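Local coordinates for protein ribosome-binding factor A (Thermus thermophilus, PDB 2DYJ) that binds free 30S ribosomal subunits and assists their late maturation, being required for efficient processing of 16S rRNA, at residues I20-L31 / L59-R67. Residues are numbered along the deposited sequence; the frame is centred on the assembly and turned at random.
Sequences IQALEDPRLFLL and LRALSRAER
The methyl of A61 sits over one face of the R27 guanidinium, with CB of A61 3.5 Å from NE of R27 and displaced toward the rim of the flat group. D25 closes in on the same methyl through its carboxylate, and L28 reaches it with CD2, 3.7 Å from A61 CB. That CD2 also packs against CG of L62, whose two methyls then part company: CD2 lies 3.5 Å from CD1 of I20, the two side chains crossing at about a right angle, while CD1 meets CD1 of L31 tip to tip. Further along, CD1 of L23 rests on the CB of A65, where the helical backbone breaks.

What holds R27 flat over A61 is D25. The arginine bends at chi3 (-68°) and turns its side to the carboxylate, NE giving a nearly straight bond to OD1 (170°) and NH2 of R27 a salt bridge of 2.8 Å to D25 OD2. OD1 also accepts from the backbone N of R27, an Asx turn, so one carboxylate fixes both the chain and its guanidinium. A water links the segments, donating to A61 O at 2.7 Å and weakly to D25 OD2. R60 and R64 bring further positive charge close to R27, which the D25 carboxylate probably offsets in part.

The contact lays the C-terminal part of helix 5-21 and the loop that follows it against the end of helix 55-64 and the break before helix 66-74. L62 and L31 both continue onto V49 of strand 44-50, and L62 touches F87 of strand 84-89 as well, joining the loop to the sheet of this KH-type domain. Past the break, E66 salt-bridges R84, tying the start of the next helix to strand 84-89.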
loop_
_atom_site.group_PDB
_atom_site.type_symbol
_atom_site.label_atom_id
_atom_site.label_comp_id
_atom_site.label_asym_id
_atom_site.label_seq_id
_atom_site.Cartn_x
_atom_site.Cartn_y
_atom_site.Cartn_z
ATOM N N ILE A 20 2.363 -4.690 5.267
ATOM C CA ILE A 20 1.843 -3.756 6.257
ATOM C C ILE A 20 1.572 -4.535 7.555
ATOM O O ILE A 20 1.880 -4.076 8.659
ATOM C CB ILE A 20 0.543 -3.097 5.742
ATOM C CG1 ILE A 20 0.890 -2.124 4.613
ATOM C CG2 ILE A 20 -0.196 -2.410 6.884
ATOM C CD1 ILE A 20 -0.315 -1.449 3.938
ATOM N N GLN A 21 1.005 -5.730 7.415
ATOM C CA GLN A 21 0.712 -6.565 8.575
ATOM C C GLN A 21 2.011 -6.849 9.322
ATOM O O GLN A 21 2.001 -7.046 10.529
ATOM C CB GLN A 21 0.067 -7.884 8.124
ATOM C CG GLN A 21 -1.363 -8.118 8.616
ATOM C CD GLN A 21 -1.434 -9.037 9.837
ATOM O OE1 GLN A 21 -0.783 -8.791 10.861
ATOM N NE2 GLN A 21 -2.231 -10.099 9.734
ATOM N N ALA A 22 3.129 -6.863 8.600
ATOM C CA ALA A 22 4.437 -7.129 9.216
ATOM C C ALA A 22 4.993 -5.929 9.989
ATOM O O ALA A 22 5.924 -6.076 10.792
ATOM C CB ALA A 22 5.443 -7.571 8.157
ATOM N N LEU A 23 4.434 -4.744 9.750
ATOM C CA LEU A 23 4.885 -3.552 10.471
ATOM C C LEU A 23 4.344 -3.619 11.898
ATOM O O LEU A 23 3.312 -4.241 12.154
ATOM C CB LEU A 23 4.375 -2.287 9.776
ATOM C CG LEU A 23 4.922 -2.078 8.362
ATOM C CD1 LEU A 23 4.331 -0.792 7.769
ATOM C CD2 LEU A 23 6.451 -1.997 8.407
ATOM N N GLU A 24 5.022 -2.971 12.831
ATOM C CA GLU A 24 4.572 -3.017 14.217
ATOM C C GLU A 24 3.836 -1.779 14.706
ATOM O O GLU A 24 3.303 -1.770 15.814
ATOM C CB GLU A 24 5.762 -3.297 15.133
ATOM C CG GLU A 24 6.390 -4.677 14.928
ATOM C CD GLU A 24 5.362 -5.803 14.938
ATOM O OE1 GLU A 24 4.501 -5.830 15.845
ATOM O OE2 GLU A 24 5.418 -6.672 14.039
ATOM N N ASP A 25 3.792 -0.737 13.889
ATOM C CA ASP A 25 3.127 0.496 14.307
ATOM C C ASP A 25 1.699 0.247 14.830
ATOM O O ASP A 25 0.833 -0.289 14.121
ATOM C CB ASP A 25 3.111 1.499 13.145
ATOM C CG ASP A 25 2.959 2.931 13.619
ATOM O OD1 ASP A 25 2.058 3.171 14.432
ATOM O OD2 ASP A 25 3.730 3.819 13.187
ATOM N N PRO A 26 1.435 0.626 16.090
ATOM C CA PRO A 26 0.096 0.426 16.655
ATOM C C PRO A 26 -1.025 1.165 15.907
ATOM O O PRO A 26 -2.197 0.772 15.987
ATOM C CB PRO A 26 0.253 0.883 18.111
ATOM C CG PRO A 26 1.483 1.744 18.108
ATOM C CD PRO A 26 2.385 1.071 17.125
ATOM N N ARG A 27 -0.666 2.217 15.178
ATOM C CA ARG A 27 -1.644 2.975 14.401
ATOM C C ARG A 27 -2.191 2.119 13.258
ATOM O O ARG A 27 -3.229 2.430 12.673
ATOM C CB ARG A 27 -0.996 4.240 13.838
ATOM C CG ARG A 27 -0.665 5.275 14.915
ATOM C CD ARG A 27 0.088 6.477 14.351
ATOM N NE ARG A 27 1.437 6.117 13.908
ATOM C CZ ARG A 27 2.268 6.967 13.304
ATOM N NH1 ARG A 27 1.889 8.223 13.067
ATOM N NH2 ARG A 27 3.479 6.573 12.947
ATOM N N LEU A 28 -1.502 1.021 12.961
ATOM C CA LEU A 28 -1.910 0.121 11.876
ATOM C C LEU A 28 -2.630 -1.130 12.362
ATOM O O LEU A 28 -2.906 -2.031 11.563
ATOM C CB LEU A 28 -0.675 -0.318 11.076
ATOM C CG LEU A 28 0.213 0.796 10.527
ATOM C CD1 LEU A 28 1.404 0.178 9.800
ATOM C CD2 LEU A 28 -0.584 1.685 9.586
ATOM N N PHE A 29 -2.924 -1.214 13.652
ATOM C CA PHE A 29 -3.595 -2.413 14.169
ATOM C C PHE A 29 -4.976 -2.576 13.513
ATOM O O PHE A 29 -5.765 -1.634 13.464
ATOM C CB PHE A 29 -3.722 -2.335 15.699
ATOM C CG PHE A 29 -4.410 -3.530 16.316
ATOM C CD1 PHE A 29 -4.045 -4.826 15.953
ATOM C CD2 PHE A 29 -5.435 -3.359 17.241
ATOM C CE1 PHE A 29 -4.695 -5.940 16.502
ATOM C CE2 PHE A 29 -6.093 -4.468 17.799
ATOM C CZ PHE A 29 -5.723 -5.755 17.429
ATOM N N LEU A 30 -5.232 -3.771 12.985
ATOM C CA LEU A 30 -6.484 -4.118 12.315
ATOM C C LEU A 30 -6.740 -3.407 10.993
ATOM O O LEU A 30 -7.835 -3.511 10.427
ATOM C CB LEU A 30 -7.678 -3.885 13.239
ATOM C CG LEU A 30 -7.638 -4.695 14.533
ATOM C CD1 LEU A 30 -8.972 -4.526 15.271
ATOM C CD2 LEU A 30 -7.376 -6.165 14.206
ATOM N N LEU A 31 -5.748 -2.680 10.500
ATOM C CA LEU A 31 -5.911 -1.992 9.221
ATOM C C LEU A 31 -5.909 -3.005 8.087
ATOM O O LEU A 31 -5.144 -3.979 8.119
ATOM C CB LEU A 31 -4.764 -1.006 8.976
ATOM C CG LEU A 31 -4.830 -0.296 7.620
ATOM C CD1 LEU A 31 -4.494 1.171 7.806
ATOM C CD2 LEU A 31 -3.897 -0.963 6.608
ATOM N N LEU A 59 -2.891 6.677 8.111
ATOM C CA LEU A 59 -2.339 7.149 6.850
ATOM C C LEU A 59 -0.957 7.746 7.079
ATOM O O LEU A 59 -0.080 7.602 6.239
ATOM C CB LEU A 59 -3.283 8.178 6.191
ATOM C CG LEU A 59 -4.667 7.635 5.794
ATOM C CD1 LEU A 59 -5.517 8.761 5.224
ATOM C CD2 LEU A 59 -4.526 6.528 4.762
ATOM N N ARG A 60 -0.741 8.380 8.232
ATOM C CA ARG A 60 0.574 8.978 8.483
ATOM C C ARG A 60 1.597 7.897 8.733
ATOM O O ARG A 60 2.752 8.021 8.318
ATOM C CB ARG A 60 0.548 9.915 9.690
ATOM C CG ARG A 60 0.007 11.291 9.383
ATOM C CD ARG A 60 0.368 12.248 10.521
ATOM N NE ARG A 60 -0.366 11.942 11.744
ATOM C CZ ARG A 60 -1.605 12.347 11.990
ATOM N NH1 ARG A 60 -2.260 13.081 11.095
ATOM N NH2 ARG A 60 -2.184 12.029 13.141
ATOM N N ALA A 61 1.163 6.845 9.425
ATOM C CA ALA A 61 2.031 5.715 9.745
ATOM C C ALA A 61 2.501 5.012 8.477
ATOM O O ALA A 61 3.678 4.632 8.362
ATOM C CB ALA A 61 1.298 4.721 10.669
ATOM N N LEU A 62 1.592 4.830 7.526
ATOM C CA LEU A 62 1.951 4.185 6.262
ATOM C C LEU A 62 2.880 5.091 5.479
ATOM O O LEU A 62 3.916 4.655 4.962
ATOM C CB LEU A 62 0.691 3.899 5.446
ATOM C CG LEU A 62 -0.214 2.813 6.029
ATOM C CD1 LEU A 62 -1.615 2.891 5.371
ATOM C CD2 LEU A 62 0.458 1.443 5.799
ATOM N N SER A 63 2.516 6.367 5.392
ATOM C CA SER A 63 3.340 7.333 4.662
ATOM C C SER A 63 4.767 7.351 5.232
ATOM O O SER A 63 5.752 7.425 4.497
ATOM C CB SER A 63 2.728 8.734 4.780
ATOM O OG SER A 63 1.545 8.816 4.009
ATOM N N ARG A 64 4.874 7.283 6.552
ATOM C CA ARG A 64 6.196 7.305 7.172
ATOM C C ARG A 64 6.963 6.039 6.830
ATOM O O ARG A 64 8.196 6.061 6.711
ATOM C CB ARG A 64 6.080 7.438 8.687
ATOM C CG ARG A 64 7.435 7.463 9.384
ATOM C CD ARG A 64 7.289 7.604 10.874
ATOM N NE ARG A 64 8.577 7.492 11.553
ATOM C CZ ARG A 64 8.730 7.557 12.872
ATOM N NH1 ARG A 64 7.673 7.737 13.658
ATOM N NH2 ARG A 64 9.940 7.432 13.406
ATOM N N ALA A 65 6.227 4.939 6.652
ATOM C CA ALA A 65 6.821 3.648 6.334
ATOM C C ALA A 65 6.981 3.429 4.838
ATOM O O ALA A 65 7.384 2.349 4.424
ATOM C CB ALA A 65 5.944 2.514 6.907
ATOM N N GLU A 66 6.696 4.447 4.026
ATOM C CA GLU A 66 6.727 4.269 2.570
ATOM C C GLU A 66 8.024 3.718 2.013
ATOM O O GLU A 66 8.003 2.829 1.176
ATOM C CB GLU A 66 6.357 5.581 1.839
ATOM C CG GLU A 66 5.987 5.400 0.348
ATOM C CD GLU A 66 7.155 5.583 -0.629
ATOM O OE1 GLU A 66 6.945 5.361 -1.842
ATOM O OE2 GLU A 66 8.273 5.945 -0.210
ATOM N N ARG A 67 9.157 4.224 2.471
ATOM C CA ARG A 67 10.408 3.716 1.927
ATOM C C ARG A 67 10.676 2.266 2.283
ATOM O O ARG A 67 11.115 1.503 1.420
ATOM C CB ARG A 67 11.572 4.623 2.327
ATOM C CG ARG A 67 11.476 5.973 1.631
ATOM C CD ARG A 67 12.803 6.695 1.651
ATOM N NE ARG A 67 12.787 7.816 0.721
ATOM C CZ ARG A 67 13.822 8.615 0.505
ATOM N NH1 ARG A 67 14.961 8.410 1.158
ATOM N NH2 ARG A 67 13.712 9.620 -0.358
HETATM O O HOH W 1 5.368 3.999 10.320
#